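Side-chain contacts in lipoate-protein ligase 1 (Plasmodium falciparum, PDB 5T8U), which belongs to the lipoate-protein ligase family and holds lipoic acid in the pocket of its lipoyl protein ligase A/B catalytic domain: residues H23-L26 and S27-N30; E49-N52 and E53-F57. All coordinates share one frame; numbering follows the deposited sequence.

In the fold
Interaction 1 covers two buried turns of helix 22-34, and interaction 2 is the approach into strand 55-59 of the large mixed sheet. Their centres lie about 17 Å apart, yet they touch: Leu28 CD1 of the helix rests 4.3 Å from Phe57 CZ of the strand, a packing contact. The lipoic acid pocket relates them further. The side chain of Leu26 is about 5 Å from the bound lipoic acid, and it touches Trp59, a pocket residue two places beyond Phe57, whose ring stacks on that of Trp59. Interaction 1 thus lies beside the pocket, touching Trp59, whereas interaction 2 sets the chain on course for the strand that carries Trp59.

Interaction 1 (H23-L26 and S27-N30); sequences HFNL and SLEN
With chi1 at -56°, Ser27 turns its hydroxyl back along the helix towards the carbonyl of His23, while Phe24, its CG anti to the backbone nitrogen (chi1 -166°), lays its ring out beside Leu28. Ser27 OG donates to His23 O over 2.7 Å, and Ser27 N donates to that same oxygen, His23 O, over 2.9 Å as part of the regular helical pattern. The two donors reach His23 O from opposite faces of the carbonyl plane, so one residue grips it twice without its own donors competing for one position. The backbone bonds from Leu28 N to Phe24 O, Glu29 N to Asn25 O and Asn30 N to Leu26 O continue the alpha-helix of residues 22-34.

Leu28 turns its CD1 branch to two residues of the preceding turn. Leu28 CD1 lies 3.8 Å from Phe24 CE2, meeting the ring at a slant, and 3.8 Å from Asn25 OD1, whose hydrogen bond goes to Ser17 OG. Phe24 and Leu28 together face Phe258 of helix 256-266, with the two phenylalanine rings edge-to-face. Towards the sheet, Leu26 and Glu29 run side by side, pointing the same way, and Leu26 CD2 comes to 3.5 Å from Glu29 OE1. The other carboxylate oxygen, OE2, is hydrogen-bonded to Thr109 OG1, and both side chains also touch Trp59 of the lipoic acid pocket.

The chemistry thus differs from face to face of this part of the helix. Phe24 and Leu28 make an apolar patch against Phe258, while the polar ends of Asn25 and Glu29 have hydrogen-bond partners on other parts of the chain, among them Ser17 and Thr109. Ser27, packed near Tyr262 and Leu265, donates its hydroxyl hydrogen bond to the helix backbone, which probably offsets the cost of burying a polar group here.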
loop_
_atom_site.group_PDB
_atom_site.type_symbol
_atom_site.label_atom_id
_atom_site.label_comp_id
_atom_site.label_asym_id
_atom_site.label_seq_id
_atom_site.Cartn_x
_atom_site.Cartn_y
_atom_site.Cartn_z
ATOM N N HIS A 23 9.183 -4.089 8.937
ATOM C CA HIS A 23 8.316 -5.204 9.305
ATOM C C HIS A 23 7.459 -4.855 10.514
ATOM O O HIS A 23 6.275 -5.207 10.568
ATOM C CB HIS A 23 9.153 -6.451 9.585
ATOM C CG HIS A 23 10.055 -6.836 8.454
ATOM N ND1 HIS A 23 11.356 -7.250 8.647
ATOM C CD2 HIS A 23 9.844 -6.870 7.118
ATOM C CE1 HIS A 23 11.907 -7.522 7.478
ATOM N NE2 HIS A 23 11.010 -7.299 6.533
ATOM N N PHE A 24 8.042 -4.160 11.492
ATOM C CA PHE A 24 7.296 -3.783 12.686
ATOM C C PHE A 24 6.147 -2.845 12.336
ATOM O O PHE A 24 4.995 -3.077 12.725
ATOM C CB PHE A 24 8.240 -3.129 13.698
ATOM C CG PHE A 24 7.660 -3.002 15.075
ATOM C CD1 PHE A 24 7.822 -4.015 16.005
ATOM C CD2 PHE A 24 6.952 -1.870 15.441
ATOM C CE1 PHE A 24 7.290 -3.902 17.272
ATOM C CE2 PHE A 24 6.417 -1.750 16.709
ATOM C CZ PHE A 24 6.586 -2.769 17.624
ATOM N N ASN A 25 6.444 -1.780 11.588
ATOM C CA ASN A 25 5.412 -0.808 11.241
ATOM C C ASN A 25 4.368 -1.412 10.310
ATOM O O ASN A 25 3.182 -1.077 10.404
ATOM C CB ASN A 25 6.042 0.427 10.600
ATOM C CG ASN A 25 6.896 1.214 11.570
ATOM O OD1 ASN A 25 6.633 1.227 12.772
ATOM N ND2 ASN A 25 7.920 1.883 11.052
ATOM N N LEU A 26 4.786 -2.289 9.394
ATOM C CA LEU A 26 3.812 -2.988 8.563
ATOM C C LEU A 26 2.910 -3.881 9.406
ATOM O O LEU A 26 1.717 -4.018 9.107
ATOM C CB LEU A 26 4.524 -3.807 7.486
ATOM C CG LEU A 26 5.086 -3.020 6.299
ATOM C CD1 LEU A 26 5.997 -3.901 5.459
ATOM C CD2 LEU A 26 3.968 -2.449 5.438
ATOM N N SER A 27 3.455 -4.488 10.463
ATOM C CA SER A 27 2.626 -5.277 11.367
ATOM C C SER A 27 1.637 -4.390 12.114
ATOM O O SER A 27 0.475 -4.770 12.304
ATOM C CB SER A 27 3.508 -6.047 12.349
ATOM O OG SER A 27 4.445 -6.855 11.658
ATOM N N LEU A 28 2.078 -3.207 12.550
ATOM C CA LEU A 28 1.155 -2.246 13.147
ATOM C C LEU A 28 0.033 -1.898 12.177
ATOM O O LEU A 28 -1.150 -1.954 12.528
ATOM C CB LEU A 28 1.908 -0.982 13.564
ATOM C CG LEU A 28 2.813 -1.077 14.793
ATOM C CD1 LEU A 28 3.677 0.170 14.905
ATOM C CD2 LEU A 28 1.994 -1.270 16.062
ATOM N N GLU A 29 0.394 -1.530 10.947
ATOM C CA GLU A 29 -0.596 -1.176 9.935
ATOM C C GLU A 29 -1.610 -2.297 9.741
ATOM O O GLU A 29 -2.826 -2.066 9.756
ATOM C CB GLU A 29 0.120 -0.860 8.622
ATOM C CG GLU A 29 -0.778 -0.371 7.509
ATOM C CD GLU A 29 -0.022 -0.183 6.209
ATOM O OE1 GLU A 29 0.787 -1.069 5.860
ATOM O OE2 GLU A 29 -0.227 0.853 5.545
ATOM N N ASN A 30 -1.123 -3.527 9.553
ATOM C CA ASN A 30 -2.028 -4.653 9.350
ATOM C C ASN A 30 -2.903 -4.891 10.572
ATOM O O ASN A 30 -4.061 -5.303 10.434
ATOM C CB ASN A 30 -1.231 -5.913 9.015
ATOM C CG ASN A 30 -2.102 -7.016 8.449
ATOM O OD1 ASN A 30 -3.139 -6.752 7.841
ATOM N ND2 ASN A 30 -1.686 -8.261 8.648
#

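Interaction 2 (E49-N52 and E53-F57); sequences EKFN and EPILF
The loop that leads into strand 55-59 bends at Asn52 just before the chain joins the large mixed sheet between strands 13-17 and 105-112. Phe51 is the residue that fills the bend. Its CG stands anti to the backbone nitrogen (chi1 -164°), which sends the ring forward along the chain to meet Glu53 and Ile55 rather than back along the loop.

The backbone nitrogen of Glu53 lies over the centre of one face of the Phe51 ring, 3.7 Å above the plane. The direction of its N-H, as set by the neighbouring backbone atoms, runs roughly towards the ring, an amide-over-aromatic approach, although no conventional hydrogen bond joins the two segments. Glu53 CB adds a carbon contact, 3.5 Å from Phe51 CZ. Beyond CB the glutamate bends at chi2, and its carboxylate plane stands almost perpendicular to the ring, 87° apart. The carbonyl of the same residue draws close to the ring as well, with Glu53 O 3.0 Å from Phe51 CE2; this oxygen is also hydrogen-bonded to Tyr36 OH.

The Phe51 carbonyl oxygen accepts a hydrogen bond from Asn37 ND2, so the bend is tied to Tyr36 and Asn37, in the loop before helix 39-42. Leu40 of helix 39-42 and Leu13 of the adjacent strand also touch the Phe51 ring, placing it at the join between loop, helix and sheet.

At the ring edge, near its plane, Pro54 O lies 3.8 Å from Phe51 CZ. Ile55, the first strand residue, packs tightly with its longer branch: its CG1 meets the same edge 3.3 Å from Phe51 CE2, and its CD1 is 3.4 Å from Phe51 CE2 but displaced from the ring plane.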
loop_
_atom_site.group_PDB
_atom_site.type_symbol
_atom_site.label_atom_id
_atom_site.label_comp_id
_atom_site.label_asym_id
_atom_site.label_seq_id
_atom_site.Cartn_x
_atom_site.Cartn_y
_atom_site.Cartn_z
ATOM N N GLU A 49 -17.582 1.219 23.198
ATOM C CA GLU A 49 -17.855 1.797 21.888
ATOM C C GLU A 49 -16.898 1.251 20.838
ATOM O O GLU A 49 -15.700 1.090 21.085
ATOM C CB GLU A 49 -17.750 3.322 21.945
ATOM C CG GLU A 49 -18.949 4.009 22.582
ATOM C CD GLU A 49 -18.939 5.513 22.372
ATOM O OE1 GLU A 49 -18.067 6.006 21.625
ATOM O OE2 GLU A 49 -19.804 6.203 22.952
ATOM N N LYS A 50 -17.444 0.961 19.661
ATOM C CA LYS A 50 -16.684 0.430 18.543
ATOM C C LYS A 50 -16.487 1.518 17.495
ATOM O O LYS A 50 -17.323 2.412 17.336
ATOM C CB LYS A 50 -17.391 -0.785 17.939
ATOM C CG LYS A 50 -17.495 -1.950 18.920
ATOM C CD LYS A 50 -18.659 -2.879 18.609
ATOM C CE LYS A 50 -19.331 -3.378 19.884
ATOM N NZ LYS A 50 -18.511 -4.375 20.629
ATOM N N PHE A 51 -15.373 1.426 16.777
ATOM C CA PHE A 51 -14.860 2.551 16.011
ATOM C C PHE A 51 -15.335 2.510 14.564
ATOM O O PHE A 51 -15.451 1.440 13.961
ATOM C CB PHE A 51 -13.332 2.555 16.063
ATOM C CG PHE A 51 -12.714 3.852 15.639
ATOM C CD1 PHE A 51 -12.942 5.014 16.356
ATOM C CD2 PHE A 51 -11.889 3.906 14.531
ATOM C CE1 PHE A 51 -12.366 6.206 15.967
ATOM C CE2 PHE A 51 -11.313 5.094 14.140
ATOM C CZ PHE A 51 -11.548 6.244 14.858
ATOM N N ASN A 52 -15.607 3.698 14.016
ATOM C CA ASN A 52 -16.056 3.810 12.633
ATOM C C ASN A 52 -15.577 5.099 11.974
ATOM O O ASN A 52 -16.080 5.440 10.895
ATOM C CB ASN A 52 -17.592 3.732 12.577
ATOM C CG ASN A 52 -18.119 3.526 11.171
ATOM O OD1 ASN A 52 -17.384 3.115 10.273
ATOM N ND2 ASN A 52 -19.403 3.806 10.975
ATOM N N GLU A 53 -14.632 5.817 12.562
ATOM C CA GLU A 53 -14.232 7.144 12.125
ATOM C C GLU A 53 -12.897 7.094 11.397
ATOM O O GLU A 53 -12.208 6.069 11.393
ATOM C CB GLU A 53 -14.147 8.080 13.334
ATOM C CG GLU A 53 -15.471 8.331 14.028
ATOM C CD GLU A 53 -16.403 9.202 13.211
ATOM O OE1 GLU A 53 -17.317 8.651 12.562
ATOM O OE2 GLU A 53 -16.219 10.438 13.213
ATOM N N PRO A 54 -12.492 8.195 10.761
ATOM C CA PRO A 54 -11.225 8.191 10.020
ATOM C C PRO A 54 -10.017 8.016 10.928
ATOM O O PRO A 54 -10.035 8.372 12.108
ATOM C CB PRO A 54 -11.205 9.568 9.342
ATOM C CG PRO A 54 -12.622 10.029 9.344
ATOM C CD PRO A 54 -13.224 9.461 10.584
ATOM N N ILE A 55 -8.951 7.462 10.349
ATOM C CA ILE A 55 -7.675 7.282 11.033
ATOM C C ILE A 55 -6.557 7.769 10.125
ATOM O O ILE A 55 -6.547 7.476 8.923
ATOM C CB ILE A 55 -7.429 5.809 11.423
ATOM C CG1 ILE A 55 -8.459 5.364 12.458
ATOM C CG2 ILE A 55 -5.999 5.615 11.943
ATOM C CD1 ILE A 55 -8.328 3.922 12.898
ATOM N N LEU A 56 -5.612 8.503 10.708
ATOM C CA LEU A 56 -4.350 8.834 10.061
ATOM C C LEU A 56 -3.221 8.265 10.904
ATOM O O LEU A 56 -3.134 8.556 12.098
ATOM C CB LEU A 56 -4.178 10.347 9.900
ATOM C CG LEU A 56 -2.770 10.817 9.515
ATOM C CD1 LEU A 56 -2.307 10.164 8.221
ATOM C CD2 LEU A 56 -2.728 12.329 9.394
ATOM N N PHE A 57 -2.359 7.460 10.286
ATOM C CA PHE A 57 -1.254 6.811 10.982
ATOM C C PHE A 57 0.050 7.169 10.284
ATOM O O PHE A 57 0.208 6.908 9.087
ATOM C CB PHE A 57 -1.453 5.294 11.021
ATOM C CG PHE A 57 -0.238 4.532 11.469
ATOM C CD1 PHE A 57 0.439 4.898 12.618
ATOM C CD2 PHE A 57 0.217 3.437 10.749
ATOM C CE1 PHE A 57 1.554 4.199 13.037
ATOM C CE2 PHE A 57 1.332 2.731 11.165
ATOM C CZ PHE A 57 2.000 3.114 12.312
#